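Local coordinates for hypothetical protein (Staphylococcus aureus subsp. aureus, PDB 1QYI) that is of unknown function but has a haloacid dehalogenase (HAD)-like hydrolase fold, which suggests a phosphatase or related phosphoryl-transfer activity, at residues Pro248-Leu252 with Gly253-Tyr257; Phe262-Thr265 with Ala266-Leu270; Ala326-Leu329 with Ser330-Ile334. All coordinates share one frame; numbering follows the deposited sequence.

Overall arrangement
The three contacts are local turns of a HAD-like domain built on a parallel six-stranded sheet, met in chain order. Contact 1 ends helix 242-252, contact 2 starts helix 266-275 just after the outermost strand 263-264, and contact 3 lies within helix 325-334, between strands 318-322 and 337-341. Contacts 1 and 2 touch where Leu255 CD1 packs 4.0 Å from Ile263 CD1, although their centres are about 17 Å apart. Contact 3 touches neither; its centre is about 17 Å from that of contact 2 and about 26 Å from that of contact 1. It lies beside the probable active site, where Asp327 is close to Asp7 and pairs with Lys284; Phe249 of contact 1 touches the adjacent Val8.

Contact 1: Pro248-Leu252 with Gly253-Tyr257; sequences PFENL and GLLPY
Gly253 follows the last helical residue of helix 242-252, its N still bonded back into the turn before it, to Glu250 O at 3.1 Å from above the carbonyl plane and weakly to Phe249 O. Its positive phi of 90°, at which a CB would run into the carbonyl O of Leu252, then bends the chain so that Leu254 N reaches Phe249 O at 2.9 Å, close to straight. Leu254 N to Phe249 O and Gly253 N to Glu250 O together make a Schellman motif. The side chain of Leu254 meets both ends of that turn. With CG anti to its carbonyl carbon (chi1 -57°), CD1 is carried over one face of the Phe249 ring, 4.3 Å from the centroid, while Leu254 CB touches Phe249 CD2 at 3.7 Å and CG rests against Leu252 CB. The result is a CH-pi contact, slightly offset toward the rim. Leu255 N is the third donor to Phe249 O, at 3.3 Å, coming from well above the carbonyl plane, so one acceptor gathers the start of the loop. The side chain of Leu255 runs the other way, with CG anti to the backbone N: CD1 faces Phe249 CB, and CD2 lies 4.0 Å from Glu250 CB. The 3-10 turn then closes with Tyr257 N bonded to Leu254 O at 2.9 Å. In the fold, this helix end is wedged against helix 217-229, where Val217 and Val220 receive Leu254 and Leu224 meets Tyr257, and against the loop after strand 3-6, where Phe12 stacks edge-to-face on Phe249 and Val8 touches it.

Contact 2: Phe262-Thr265 with Ala266-Leu270; sequences FIAT and ASDVL
The carboxylate of Asp268 reaches back to the backbone of Thr265, whose N-H meets OD2 on its anti side, 21° out of the carboxylate plane. This bond, Thr265 N to Asp268 OD2, is short at 2.7 Å and nearly straight at 165°. Asp268 OD2 also lies 3.3 Å from Ala264 CA, on the strand side of the turn, and accepts from a water at 2.7 Å. The same water is hydrogen-bonded to Thr265 OG1, so it bridges the two side chains. The other oxygen, OD1, bonds to Asn297 ND2, so both oxygens are engaged and the rotation of the group is fixed. Thr265 OG1 sits between its own backbone N and carbonyl carbon (chi1 68°), which turns it toward the first turn of the helix, where it accepts from Ser267 N at 3.2 Å. Ser267 CB lies 3.5 Å from Thr265 OG1, while Ser267 OG is bonded to Tyr242 N. Thr265 O then starts the helical bonding, accepting weakly from Asp268 N and from Val269 N. Ala264 meanwhile pairs through its backbone with Ile236 and Thr238 of the neighbouring strand region and packs on helix 288-295. Thr265 N to Asp268 OD2, with the N-cap Thr265 OG1 taking Ser267 N, makes a capping box, an N-terminal helix cap placed here exactly where outer strand 263-264 of the parallel HAD-like sheet passes into helix 266-275.

Contact 3: Ala326-Leu329 with Ser330-Ile334; sequences ADLL and SAQKI
Leu328 and Gln332, one turn apart on helix 325-334, lay their side chains slantwise over one another; the helix is the connecting arm of a beta-alpha-beta unit between strands 318-322 and 337-341 of the HAD-like sheet. Leu328 CD2 does the touching, 3.7 Å from Gln332 CD, and lies about equally far from OE1 and NE2, so the methyl meets the amide at its middle. The glutamine chain is extended beyond CG, and NE2 goes on to bond His357 O. Leu328 and Ala331 also face strand 337-341, both packing on Phe338. Round the helix, with OG anti to the carbonyl carbon (chi1 -72°), beside the backbone N, Ser330 OG lies back along the preceding turn 3.1 Å from Ala326 O, and it is hydrogen-bonded to Pro285 O. The CB of Asp327 points away from 330-334, and its carboxylate lies at the probable active site. Its OD1 forms a salt bridge with Lys284, and OD2 lies close to Asp7, at the end of strand 3-6 where HAD enzymes keep their nucleophilic aspartate; this is consistent with the acidic residue and lysine that line the site in the family. Backbone bonds tie the two turns together: Ala331 N to Asp327 O at 3.1 Å, and Lys333 N to Leu329 O at 2.8 Å. Straightest is Gln332 N to Leu328 O, 3.0 Å and 168°, and Gln332 CG presses on that same Leu328 O at 3.1 Å.

Contact 1: Pro248-Leu252 with Gly253-Tyr257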
loop_
_atom_site.group_PDB
_atom_site.type_symbol
_atom_site.label_atom_id
_atom_site.label_comp_id
_atom_site.label_asym_id
_atom_site.label_seq_id
_atom_site.Cartn_x
_atom_site.Cartn_y
_atom_site.Cartn_z
ATOM N N PRO A 248 12.428 -3.812 -5.051
ATOM C CA PRO A 248 13.002 -3.224 -3.835
ATOM C C PRO A 248 14.127 -4.091 -3.258
ATOM O O PRO A 248 15.242 -3.616 -3.048
ATOM C CB PRO A 248 11.804 -3.130 -2.891
ATOM C CG PRO A 248 10.631 -3.018 -3.833
ATOM C CD PRO A 248 10.975 -4.003 -4.911
ATOM N N PHE A 249 13.829 -5.364 -3.014
ATOM C CA PHE A 249 14.819 -6.283 -2.462
ATOM C C PHE A 249 16.043 -6.400 -3.360
ATOM O O PHE A 249 17.173 -6.526 -2.884
ATOM C CB PHE A 249 14.204 -7.671 -2.228
ATOM C CG PHE A 249 13.554 -7.827 -0.875
ATOM C CD1 PHE A 249 12.580 -6.934 -0.443
ATOM C CD2 PHE A 249 13.914 -8.874 -0.032
ATOM C CE1 PHE A 249 11.974 -7.079 0.805
ATOM C CE2 PHE A 249 13.309 -9.025 1.220
ATOM C CZ PHE A 249 12.337 -8.122 1.633
ATOM N N GLU A 250 15.802 -6.354 -4.660
ATOM C CA GLU A 250 16.852 -6.436 -5.660
ATOM C C GLU A 250 17.793 -5.239 -5.507
ATOM O O GLU A 250 18.987 -5.410 -5.273
ATOM C CB GLU A 250 16.189 -6.465 -7.041
ATOM C CG GLU A 250 17.022 -5.950 -8.184
ATOM C CD GLU A 250 18.377 -6.587 -8.248
ATOM O OE1 GLU A 250 18.445 -7.833 -8.217
ATOM O OE2 GLU A 250 19.373 -5.838 -8.335
ATOM N N ASN A 251 17.236 -4.036 -5.620
ATOM C CA ASN A 251 17.994 -2.792 -5.490
ATOM C C ASN A 251 18.755 -2.713 -4.163
ATOM O O ASN A 251 19.854 -2.165 -4.107
ATOM C CB ASN A 251 17.028 -1.601 -5.644
ATOM C CG ASN A 251 17.623 -0.268 -5.181
ATOM O OD1 ASN A 251 17.221 0.280 -4.153
ATOM N ND2 ASN A 251 18.569 0.260 -5.947
ATOM N N LEU A 252 18.181 -3.286 -3.109
ATOM C CA LEU A 252 18.800 -3.252 -1.785
ATOM C C LEU A 252 19.877 -4.300 -1.544
ATOM O O LEU A 252 20.710 -4.141 -0.650
ATOM C CB LEU A 252 17.725 -3.383 -0.710
ATOM C CG LEU A 252 16.709 -2.241 -0.666
ATOM C CD1 LEU A 252 15.530 -2.652 0.191
ATOM C CD2 LEU A 252 17.375 -0.986 -0.124
ATOM N N GLY A 253 19.862 -5.370 -2.334
ATOM C CA GLY A 253 20.850 -6.425 -2.169
ATOM C C GLY A 253 20.410 -7.515 -1.202
ATOM O O GLY A 253 21.239 -8.204 -0.617
ATOM N N LEU A 254 19.103 -7.686 -1.035
ATOM C CA LEU A 254 18.595 -8.700 -0.125
ATOM C C LEU A 254 18.120 -9.918 -0.902
ATOM O O LEU A 254 18.157 -11.044 -0.402
ATOM C CB LEU A 254 17.444 -8.134 0.707
ATOM C CG LEU A 254 17.761 -6.887 1.534
ATOM C CD1 LEU A 254 16.487 -6.350 2.156
ATOM C CD2 LEU A 254 18.794 -7.211 2.603
ATOM N N LEU A 255 17.687 -9.688 -2.134
ATOM C CA LEU A 255 17.184 -10.757 -2.986
ATOM C C LEU A 255 18.066 -12.007 -3.015
ATOM O O LEU A 255 17.564 -13.122 -2.946
ATOM C CB LEU A 255 16.979 -10.230 -4.406
ATOM C CG LEU A 255 16.043 -11.078 -5.262
ATOM C CD1 LEU A 255 14.674 -11.128 -4.608
ATOM C CD2 LEU A 255 15.958 -10.485 -6.658
ATOM N N PRO A 256 19.393 -11.839 -3.127
ATOM C CA PRO A 256 20.293 -12.999 -3.161
ATOM C C PRO A 256 20.141 -13.994 -1.997
ATOM O O PRO A 256 20.622 -15.129 -2.082
ATOM C CB PRO A 256 21.677 -12.351 -3.206
ATOM C CG PRO A 256 21.424 -11.127 -4.042
ATOM C CD PRO A 256 20.126 -10.598 -3.454
ATOM N N TYR A 257 19.469 -13.572 -0.926
ATOM C CA TYR A 257 19.253 -14.420 0.256
ATOM C C TYR A 257 17.900 -15.117 0.226
ATOM O O TYR A 257 17.530 -15.796 1.183
ATOM C CB TYR A 257 19.326 -13.585 1.532
ATOM C CG TYR A 257 20.646 -12.892 1.722
ATOM C CD1 TYR A 257 21.788 -13.610 2.092
ATOM C CD2 TYR A 257 20.763 -11.520 1.517
ATOM C CE1 TYR A 257 23.015 -12.974 2.252
ATOM C CE2 TYR A 257 21.975 -10.873 1.670
ATOM C CZ TYR A 257 23.100 -11.598 2.035
ATOM O OH TYR A 257 24.299 -10.939 2.167
#

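Contact 2: Phe262-Thr265 with Ala266-Leu270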
loop_
_atom_site.group_PDB
_atom_site.type_symbol
_atom_site.label_atom_id
_atom_site.label_comp_id
_atom_site.label_asym_id
_atom_site.label_seq_id
_atom_site.Cartn_x
_atom_site.Cartn_y
_atom_site.Cartn_z
ATOM N N PHE A 262 10.661 -19.437 -3.536
ATOM C CA PHE A 262 10.142 -19.367 -2.184
ATOM C C PHE A 262 9.735 -17.954 -1.791
ATOM O O PHE A 262 9.868 -17.554 -0.635
ATOM C CB PHE A 262 11.186 -19.907 -1.215
ATOM C CG PHE A 262 11.567 -21.331 -1.480
ATOM C CD1 PHE A 262 10.606 -22.333 -1.460
ATOM C CD2 PHE A 262 12.885 -21.674 -1.755
ATOM C CE1 PHE A 262 10.951 -23.658 -1.705
ATOM C CE2 PHE A 262 13.247 -22.995 -2.003
ATOM C CZ PHE A 262 12.275 -23.987 -1.976
ATOM N N ILE A 263 9.259 -17.195 -2.771
ATOM C CA ILE A 263 8.793 -15.843 -2.523
ATOM C C ILE A 263 7.350 -15.761 -2.997
ATOM O O ILE A 263 7.080 -15.704 -4.195
ATOM C CB ILE A 263 9.636 -14.803 -3.272
ATOM C CG1 ILE A 263 11.100 -14.902 -2.831
ATOM C CG2 ILE A 263 9.084 -13.405 -3.002
ATOM C CD1 ILE A 263 12.029 -13.873 -3.477
ATOM N N ALA A 264 6.425 -15.791 -2.044
ATOM C CA ALA A 264 5.000 -15.717 -2.348
ATOM C C ALA A 264 4.542 -14.260 -2.223
ATOM O O ALA A 264 4.871 -13.582 -1.245
ATOM C CB ALA A 264 4.222 -16.606 -1.383
ATOM N N THR A 265 3.790 -13.783 -3.209
ATOM C CA THR A 265 3.313 -12.406 -3.202
ATOM C C THR A 265 1.823 -12.326 -3.494
ATOM O O THR A 265 1.160 -13.350 -3.695
ATOM C CB THR A 265 4.029 -11.547 -4.268
ATOM O OG1 THR A 265 3.633 -11.976 -5.581
ATOM C CG2 THR A 265 5.540 -11.671 -4.135
ATOM N N ALA A 266 1.310 -11.096 -3.529
ATOM C CA ALA A 266 -0.101 -10.836 -3.794
ATOM C C ALA A 266 -0.464 -11.243 -5.214
ATOM O O ALA A 266 -1.635 -11.446 -5.532
ATOM C CB ALA A 266 -0.409 -9.352 -3.574
ATOM N N SER A 267 0.543 -11.341 -6.074
ATOM C CA SER A 267 0.298 -11.748 -7.446
ATOM C C SER A 267 -0.061 -13.231 -7.433
ATOM O O SER A 267 -0.973 -13.661 -8.134
ATOM C CB SER A 267 1.537 -11.510 -8.316
ATOM O OG SER A 267 1.840 -10.121 -8.410
ATOM N N ASP A 268 0.636 -14.020 -6.625
ATOM C CA ASP A 268 0.330 -15.441 -6.571
ATOM C C ASP A 268 -1.085 -15.684 -6.059
ATOM O O ASP A 268 -1.819 -16.468 -6.650
ATOM C CB ASP A 268 1.330 -16.171 -5.685
ATOM C CG ASP A 268 2.743 -15.973 -6.144
ATOM O OD1 ASP A 268 3.025 -16.263 -7.329
ATOM O OD2 ASP A 268 3.572 -15.522 -5.326
ATOM N N VAL A 269 -1.472 -15.021 -4.968
ATOM C CA VAL A 269 -2.814 -15.210 -4.428
ATOM C C VAL A 269 -3.823 -14.812 -5.489
ATOM O O VAL A 269 -4.884 -15.424 -5.615
ATOM C CB VAL A 269 -3.083 -14.358 -3.158
ATOM C CG1 VAL A 269 -2.111 -14.739 -2.064
ATOM C CG2 VAL A 269 -2.963 -12.876 -3.463
ATOM N N LEU A 270 -3.475 -13.790 -6.261
ATOM C CA LEU A 270 -4.341 -13.295 -7.317
ATOM C C LEU A 270 -4.447 -14.342 -8.421
ATOM O O LEU A 270 -5.525 -14.585 -8.970
ATOM C CB LEU A 270 -3.778 -11.984 -7.867
ATOM C CG LEU A 270 -4.498 -11.264 -9.014
ATOM C CD1 LEU A 270 -4.212 -11.971 -10.327
ATOM C CD2 LEU A 270 -5.995 -11.185 -8.734
HETATM O O HOH W 1 5.407 -14.307 -6.816
#

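Contact 3: Ala326-Leu329 with Ser330-Ile334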
loop_
_atom_site.group_PDB
_atom_site.type_symbol
_atom_site.label_atom_id
_atom_site.label_comp_id
_atom_site.label_asym_id
_atom_site.label_seq_id
_atom_site.Cartn_x
_atom_site.Cartn_y
_atom_site.Cartn_z
ATOM N N ALA A 326 -2.610 -10.979 11.229
ATOM C CA ALA A 326 -3.044 -11.907 10.189
ATOM C C ALA A 326 -1.977 -12.973 9.922
ATOM O O ALA A 326 -2.297 -14.069 9.472
ATOM C CB ALA A 326 -3.366 -11.154 8.904
ATOM N N ASP A 327 -0.712 -12.655 10.193
ATOM C CA ASP A 327 0.370 -13.614 9.985
ATOM C C ASP A 327 0.477 -14.554 11.174
ATOM O O ASP A 327 0.922 -15.702 11.050
ATOM C CB ASP A 327 1.705 -12.895 9.776
ATOM C CG ASP A 327 1.818 -12.288 8.396
ATOM O OD1 ASP A 327 1.403 -12.959 7.437
ATOM O OD2 ASP A 327 2.323 -11.157 8.253
ATOM N N LEU A 328 0.072 -14.057 12.336
ATOM C CA LEU A 328 0.106 -14.842 13.560
ATOM C C LEU A 328 -0.885 -16.009 13.454
ATOM O O LEU A 328 -0.546 -17.146 13.775
ATOM C CB LEU A 328 -0.222 -13.936 14.755
ATOM C CG LEU A 328 -0.337 -14.600 16.128
ATOM C CD1 LEU A 328 0.138 -13.652 17.218
ATOM C CD2 LEU A 328 -1.788 -15.004 16.340
ATOM N N LEU A 329 -2.099 -15.717 12.992
ATOM C CA LEU A 329 -3.135 -16.730 12.822
ATOM C C LEU A 329 -2.744 -17.727 11.726
ATOM O O LEU A 329 -3.076 -18.911 11.812
ATOM C CB LEU A 329 -4.472 -16.052 12.495
ATOM C CG LEU A 329 -5.464 -15.674 13.617
ATOM C CD1 LEU A 329 -4.759 -15.216 14.880
ATOM C CD2 LEU A 329 -6.388 -14.584 13.092
ATOM N N SER A 330 -2.035 -17.258 10.699
ATOM C CA SER A 330 -1.583 -18.140 9.619
ATOM C C SER A 330 -0.555 -19.132 10.158
ATOM O O SER A 330 -0.445 -20.247 9.659
ATOM C CB SER A 330 -0.941 -17.340 8.477
ATOM O OG SER A 330 -1.896 -16.601 7.732
ATOM N N ALA A 331 0.217 -18.721 11.160
ATOM C CA ALA A 331 1.219 -19.614 11.737
ATOM C C ALA A 331 0.536 -20.589 12.695
ATOM O O ALA A 331 0.799 -21.788 12.660
ATOM C CB ALA A 331 2.297 -18.808 12.465
ATOM N N GLN A 332 -0.356 -20.086 13.541
ATOM C CA GLN A 332 -1.067 -20.962 14.464
ATOM C C GLN A 332 -1.906 -21.952 13.657
ATOM O O GLN A 332 -2.190 -23.053 14.128
ATOM C CB GLN A 332 -1.953 -20.147 15.394
ATOM C CG GLN A 332 -1.169 -19.091 16.164
ATOM C CD GLN A 332 -1.933 -18.531 17.345
ATOM O OE1 GLN A 332 -3.158 -18.408 17.306
ATOM N NE2 GLN A 332 -1.211 -18.161 18.395
ATOM N N LYS A 333 -2.280 -21.555 12.438
ATOM C CA LYS A 333 -3.074 -22.388 11.531
ATOM C C LYS A 333 -2.328 -23.599 10.990
ATOM O O LYS A 333 -2.801 -24.728 11.105
ATOM C CB LYS A 333 -3.576 -21.549 10.345
ATOM C CG LYS A 333 -4.033 -22.376 9.136
ATOM C CD LYS A 333 -5.196 -23.309 9.461
ATOM C CE LYS A 333 -6.541 -22.613 9.281
ATOM N NZ LYS A 333 -6.751 -22.166 7.875
ATOM N N ILE A 334 -1.175 -23.347 10.374
ATOM C CA ILE A 334 -0.346 -24.400 9.775
ATOM C C ILE A 334 0.532 -25.108 10.796
ATOM O O ILE A 334 1.207 -26.079 10.467
ATOM C CB ILE A 334 0.600 -23.844 8.688
ATOM C CG1 ILE A 334 1.703 -23.002 9.345
ATOM C CG2 ILE A 334 -0.190 -23.034 7.684
ATOM C CD1 ILE A 334 2.749 -22.481 8.366
#